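Local atomic coordinates of beta-agarase B (Zobellia galactanivorans, PDB entry 4ATF), a protein that hydrolyses the beta-1,4-linkages between galactose and 3,6-anhydro-galactose in agarose, cutting the chain at random with retention of anomeric configuration. Residues S150-K155 and T278-D283; Q32-N37 and I299-P304. The protein carries 1 engineered substitution. All blocks are in the same frame, centred on the assembly; numbering follows the deposited sequence.

How the contacts relate
Contact 1 (150-155 with 278-283) and contact 2 (32-37 with 299-304) lie on opposite sides of the chain's centre, with their own centres about 37 Å apart and their nearest atoms about 23 Å apart. Both belong to the GH16 catalytic domain. Contact 1 joins two loops near one end of the bound agarose oligosaccharide, where the Tyr-279 side chain comes to about 4 Å from a galactose unit. Contact 2 is more distant from the sugar, the side chain of Ile-299 standing about 12 Å from a galactose, but it leads into the sodium site through Asn-37. Along the sequence, both segments of contact 1 fall between those of contact 2.

Contact 1: residues S150-K155 and T278-D283; sequences SESAGK and TYTPTD
Ser-152, in the turn of the short 149-156 hairpin, anchors it to the loop that runs into helix 283-286. The hairpin carries a G1 beta bulge, with Gly-154 and Lys-155 facing Ser-150, and an ST motif in which Ser-150 OG accepts from Ala-153 N. Ser-152 OG donates to Thr-278 O at 2.6 Å, tilted 32° from the carbonyl plane, and receives the N-H of Thr-280 almost straight (167°). One hydroxyl thus ties together the two peptide groups flanking Tyr-279.

Tyr-279 starts from a CB directed away from the hairpin, but with CG beside the backbone N (chi1 -55°) its ring swings back. Ser-150 CB lies in the ring plane at the edge, 3.9 Å from CD1. Farther out, Ala-153 CB approaches CE1 obliquely at 3.6 Å. At the tip the lysine chain crosses nearly at a right angle, bringing Lys-155 CD to 3.3 Å from Tyr-279 OH, while NZ makes a weak hydrogen bond to the same oxygen. His-157 packs edge-to-face with this ring, which belongs to the glycan pocket.

A water accepts from Ser-150 OG and Ser-152 N and donates to Thr-280 O, bridging the loops. Beyond it Thr-282, the N-cap residue, sends OG1 to Glu-151 OE1 at 2.9 Å, meeting the oxygen from above the carboxylate plane.

Contact 2: residues Q32-N37 and I299-P304; sequences QEISDN and IRIYKP. With NA (sodium ion), chain I.
The side-chain amide of Gln-32 lies with one face against Lys-303: CG of the lysine stands over the amide carbon CD at 3.6 Å, and its CB over NE2. The lysine sits on strand 293-306 of the GH16 beta-sandwich (jelly-roll), which pairs antiparallel with strand 27-31. Gln-32 NE2 is itself hydrogen-bonded to Glu-30 O. A second flat group, the Tyr-302 ring, has Arg-300 CG in its plane at the edge; its OH bonds to Lys-15 O and takes a weak bond from Arg-300 NH1. The guanidinium is held mainly from outside the two segments, NH1 by Ile-17 O and NE by a salt bridge to Glu-114.

A type I turn from Gln-32 to Ser-35 follows strand 27-31. At its first residue, Gln-32 N donates to Ile-301 O at 3.0 Å; just past its last, Asp-36 and Ile-299 form a single antiparallel hydrogen-bonded pair, N to O in both directions.

Between these bonds the link is made by a side chain, Ser-35. Its OG, placed beside its own backbone N (chi1 -61°), accepts from Ile-301 N at 2.9 Å and donates to Gln-32 O at 2.8 Å, in the carbonyl plane. Gln-32 O also takes Ser-35 N, so two bonds from one residue close the turn.

Ile-301 supplies the apolar part: CG2 touches Gln-32 CG at 3.8 Å, and CD1 meets Ile-34 CG1 and CD1, the two isoleucines crossing at about a right angle. Ile-113 and Ile-257 also pack on Ile-301. Just past the bridge the chain reaches the sodium ion, which Glu-39, Gly-81, Asp-297 and a water help bind and to which Asn-37 O coordinates at 2.3 Å.

Contact 1: residues S150-K155 and T278-D283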
loop_
_atom_site.group_PDB
_atom_site.type_symbol
_atom_site.label_atom_id
_atom_site.label_comp_id
_atom_site.label_asym_id
_atom_site.label_seq_id
_atom_site.Cartn_x
_atom_site.Cartn_y
_atom_site.Cartn_z
ATOM N N SER A 150 12.113 9.404 -15.481
ATOM C CA SER A 150 12.989 8.232 -15.151
ATOM C C SER A 150 14.365 8.252 -15.915
ATOM O O SER A 150 14.414 8.118 -17.137
ATOM C CB SER A 150 12.258 6.909 -15.442
ATOM O OG SER A 150 13.173 5.774 -15.393
ATOM N N GLU A 151 15.482 8.455 -15.226
ATOM C CA GLU A 151 16.782 8.406 -15.873
ATOM C C GLU A 151 17.089 6.977 -16.335
ATOM O O GLU A 151 17.760 6.829 -17.350
ATOM C CB GLU A 151 17.928 8.835 -14.922
ATOM C CG GLU A 151 17.962 10.280 -14.562
ATOM C CD GLU A 151 19.261 10.695 -13.895
ATOM O OE1 GLU A 151 20.132 9.840 -13.589
ATOM O OE2 GLU A 151 19.407 11.908 -13.744
ATOM N N SER A 152 16.669 5.945 -15.566
ATOM C CA SER A 152 16.982 4.560 -15.963
ATOM C C SER A 152 16.375 4.295 -17.384
ATOM O O SER A 152 17.045 3.744 -18.277
ATOM C CB SER A 152 16.471 3.539 -14.890
ATOM O OG SER A 152 15.038 3.541 -14.776
ATOM N N ALA A 153 15.113 4.716 -17.607
ATOM C CA ALA A 153 14.484 4.502 -18.929
ATOM C C ALA A 153 14.787 5.618 -19.926
ATOM O O ALA A 153 14.566 5.428 -21.133
ATOM C CB ALA A 153 12.970 4.322 -18.776
ATOM N N GLY A 154 15.308 6.769 -19.449
ATOM C CA GLY A 154 15.549 7.920 -20.334
ATOM C C GLY A 154 14.205 8.472 -20.840
ATOM O O GLY A 154 14.070 8.799 -22.020
ATOM N N LYS A 155 13.201 8.555 -19.947
ATOM C CA LYS A 155 11.860 9.032 -20.397
ATOM C C LYS A 155 11.040 9.815 -19.375
ATOM O O LYS A 155 11.120 9.572 -18.164
ATOM C CB LYS A 155 10.999 7.926 -21.118
ATOM C CG LYS A 155 10.808 6.615 -20.421
ATOM C CD LYS A 155 9.652 5.713 -20.969
ATOM C CE LYS A 155 9.999 4.947 -22.214
ATOM N NZ LYS A 155 8.969 3.958 -22.569
ATOM N N THR A 278 12.626 -0.009 -18.362
ATOM C CA THR A 278 13.296 -0.277 -17.065
ATOM C C THR A 278 13.227 0.953 -16.176
ATOM O O THR A 278 13.809 2.001 -16.501
ATOM C CB THR A 278 14.768 -0.698 -17.274
ATOM O OG1 THR A 278 14.766 -1.881 -18.061
ATOM C CG2 THR A 278 15.435 -1.007 -15.950
ATOM N N TYR A 279 12.447 0.846 -15.120
ATOM C CA TYR A 279 12.139 2.033 -14.236
ATOM C C TYR A 279 12.612 1.756 -12.809
ATOM O O TYR A 279 11.881 1.160 -11.986
ATOM C CB TYR A 279 10.640 2.317 -14.193
ATOM C CG TYR A 279 9.997 2.521 -15.563
ATOM C CD1 TYR A 279 10.216 3.721 -16.280
ATOM C CD2 TYR A 279 9.122 1.558 -16.118
ATOM C CE1 TYR A 279 9.620 3.951 -17.522
ATOM C CE2 TYR A 279 8.498 1.779 -17.381
ATOM C CZ TYR A 279 8.762 2.994 -18.064
ATOM O OH TYR A 279 8.198 3.300 -19.311
ATOM N N THR A 280 13.807 2.233 -12.505
ATOM C CA THR A 280 14.361 2.019 -11.162
ATOM C C THR A 280 15.408 3.161 -10.932
ATOM O O THR A 280 15.991 3.658 -11.909
ATOM C CB THR A 280 15.029 0.589 -11.080
ATOM O OG1 THR A 280 15.431 0.290 -9.731
ATOM C CG2 THR A 280 16.236 0.486 -12.081
ATOM N N PRO A 281 15.597 3.610 -9.663
ATOM C CA PRO A 281 16.461 4.793 -9.460
ATOM C C PRO A 281 17.912 4.539 -9.875
ATOM O O PRO A 281 18.455 3.447 -9.649
ATOM C CB PRO A 281 16.399 5.027 -7.942
ATOM C CG PRO A 281 15.139 4.356 -7.480
ATOM C CD PRO A 281 14.969 3.150 -8.407
ATOM N N THR A 282 18.515 5.504 -10.529
ATOM C CA THR A 282 19.969 5.463 -10.774
ATOM C C THR A 282 20.661 6.043 -9.515
ATOM O O THR A 282 19.977 6.622 -8.642
ATOM C CB THR A 282 20.347 6.376 -11.981
ATOM O OG1 THR A 282 19.960 7.711 -11.655
ATOM C CG2 THR A 282 19.598 5.930 -13.302
ATOM N N ASP A 283 21.993 5.914 -9.435
ATOM C CA ASP A 283 22.758 6.494 -8.325
ATOM C C ASP A 283 22.609 8.002 -8.323
ATOM O O ASP A 283 22.425 8.567 -7.267
ATOM C CB ASP A 283 24.233 6.056 -8.342
ATOM C CG ASP A 283 24.395 4.663 -7.835
ATOM O OD1 ASP A 283 23.515 4.136 -7.100
ATOM O OD2 ASP A 283 25.414 4.060 -8.144
HETATM O O HOH W 1 14.950 6.056 -13.153
#

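Contact 2: residues Q32-N37 and I299-P304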
loop_
_atom_site.group_PDB
_atom_site.type_symbol
_atom_site.label_atom_id
_atom_site.label_comp_id
_atom_site.label_asym_id
_atom_site.label_seq_id
_atom_site.Cartn_x
_atom_site.Cartn_y
_atom_site.Cartn_z
ATOM N N GLN A 32 -10.820 4.299 15.878
ATOM C CA GLN A 32 -10.037 3.230 16.471
ATOM C C GLN A 32 -8.729 3.797 16.952
ATOM O O GLN A 32 -8.059 4.559 16.251
ATOM C CB GLN A 32 -9.808 2.062 15.464
ATOM C CG GLN A 32 -11.142 1.435 14.932
ATOM C CD GLN A 32 -12.038 0.896 16.043
ATOM O OE1 GLN A 32 -11.725 -0.087 16.646
ATOM N NE2 GLN A 32 -13.202 1.527 16.260
ATOM N N GLU A 33 -8.366 3.426 18.177
ATOM C CA GLU A 33 -7.181 3.983 18.845
ATOM C C GLU A 33 -5.891 3.450 18.240
ATOM O O GLU A 33 -4.830 4.019 18.447
ATOM C CB GLU A 33 -7.244 3.746 20.358
ATOM C CG GLU A 33 -8.321 4.603 21.099
ATOM C CD GLU A 33 -8.060 6.103 21.046
ATOM O OE1 GLU A 33 -6.892 6.532 20.904
ATOM O OE2 GLU A 33 -9.048 6.862 21.117
ATOM N N ILE A 34 -5.972 2.420 17.421
ATOM C CA ILE A 34 -4.777 2.045 16.623
ATOM C C ILE A 34 -4.386 3.016 15.470
ATOM O O ILE A 34 -3.289 2.902 14.889
ATOM C CB ILE A 34 -4.895 0.614 16.117
ATOM C CG1 ILE A 34 -6.166 0.471 15.244
ATOM C CG2 ILE A 34 -4.875 -0.380 17.381
ATOM C CD1 ILE A 34 -6.170 -0.819 14.378
ATOM N N SER A 35 -5.234 4.001 15.182
ATOM C CA SER A 35 -4.891 5.061 14.228
ATOM C C SER A 35 -3.626 5.765 14.730
ATOM O O SER A 35 -3.350 5.765 15.937
ATOM C CB SER A 35 -6.033 6.087 14.186
ATOM O OG SER A 35 -7.251 5.458 13.747
ATOM N N ASP A 36 -2.898 6.429 13.860
ATOM C CA ASP A 36 -1.710 7.122 14.324
ATOM C C ASP A 36 -1.537 8.412 13.479
ATOM O O ASP A 36 -1.606 8.364 12.243
ATOM C CB ASP A 36 -0.462 6.198 14.171
ATOM C CG ASP A 36 0.777 6.684 14.991
ATOM O OD1 ASP A 36 0.828 7.848 15.479
ATOM O OD2 ASP A 36 1.729 5.884 15.123
ATOM N N ASN A 37 -1.335 9.537 14.162
ATOM C CA ASN A 37 -1.007 10.807 13.468
ATOM C C ASN A 37 0.470 11.200 13.538
ATOM O O ASN A 37 0.857 12.306 13.082
ATOM C CB ASN A 37 -1.939 11.974 13.844
ATOM C CG ASN A 37 -1.770 12.432 15.273
ATOM O OD1 ASN A 37 -1.279 11.706 16.109
ATOM N ND2 ASN A 37 -2.187 13.664 15.554
ATOM N N ILE A 299 -2.686 7.987 9.489
ATOM C CA ILE A 299 -3.482 6.887 9.035
ATOM C C ILE A 299 -4.594 6.697 10.068
ATOM O O ILE A 299 -4.320 6.593 11.294
ATOM C CB ILE A 299 -2.646 5.604 8.749
ATOM C CG1 ILE A 299 -3.580 4.489 8.143
ATOM C CG2 ILE A 299 -1.881 5.163 10.002
ATOM C CD1 ILE A 299 -2.759 3.337 7.519
ATOM N N ARG A 300 -5.847 6.761 9.602
ATOM C CA ARG A 300 -6.969 6.747 10.520
ATOM C C ARG A 300 -7.849 5.560 10.121
ATOM O O ARG A 300 -7.973 5.218 8.924
ATOM C CB ARG A 300 -7.707 8.104 10.502
ATOM C CG ARG A 300 -8.469 8.442 9.166
ATOM C CD ARG A 300 -8.883 9.956 9.260
ATOM N NE ARG A 300 -9.710 10.304 8.083
ATOM C CZ ARG A 300 -10.944 10.837 8.160
ATOM N NH1 ARG A 300 -11.507 11.184 9.341
ATOM N NH2 ARG A 300 -11.617 11.113 7.029
ATOM N N ILE A 301 -8.433 4.933 11.131
ATOM C CA ILE A 301 -9.128 3.668 11.005
ATOM C C ILE A 301 -10.462 3.793 11.785
ATOM O O ILE A 301 -10.466 4.216 12.949
ATOM C CB ILE A 301 -8.295 2.529 11.662
ATOM C CG1 ILE A 301 -6.955 2.329 10.891
ATOM C CG2 ILE A 301 -9.150 1.267 11.734
ATOM C CD1 ILE A 301 -5.699 1.970 11.791
ATOM N N TYR A 302 -11.584 3.463 11.134
ATOM C CA TYR A 302 -12.913 3.586 11.772
ATOM C C TYR A 302 -13.711 2.304 11.574
ATOM O O TYR A 302 -13.579 1.624 10.538
ATOM C CB TYR A 302 -13.730 4.746 11.157
ATOM C CG TYR A 302 -13.158 6.096 11.406
ATOM C CD1 TYR A 302 -12.071 6.580 10.645
ATOM C CD2 TYR A 302 -13.695 6.908 12.406
ATOM C CE1 TYR A 302 -11.529 7.823 10.893
ATOM C CE2 TYR A 302 -13.151 8.200 12.667
ATOM C CZ TYR A 302 -12.087 8.635 11.879
ATOM O OH TYR A 302 -11.559 9.898 12.120
ATOM N N LYS A 303 -14.553 1.979 12.558
ATOM C CA LYS A 303 -15.479 0.819 12.461
ATOM C C LYS A 303 -16.900 1.346 12.563
ATOM O O LYS A 303 -17.150 2.289 13.324
ATOM C CB LYS A 303 -15.172 -0.210 13.613
ATOM C CG LYS A 303 -13.691 -0.852 13.383
ATOM C CD LYS A 303 -13.602 -2.381 13.633
ATOM C CE LYS A 303 -14.361 -3.050 12.629
ATOM N NZ LYS A 303 -13.886 -4.309 12.139
ATOM N N PRO A 304 -17.829 0.792 11.780
ATOM C CA PRO A 304 -19.244 1.242 11.906
ATOM C C PRO A 304 -19.908 0.621 13.134
ATOM O O PRO A 304 -19.807 -0.625 13.312
ATOM C CB PRO A 304 -19.884 0.726 10.630
ATOM C CG PRO A 304 -19.031 -0.478 10.195
ATOM C CD PRO A 304 -17.629 -0.262 10.768
HETATM NA NA NA I . 1.044 13.775 11.361
HETATM O O HOH W 2 -0.456 15.378 12.321
#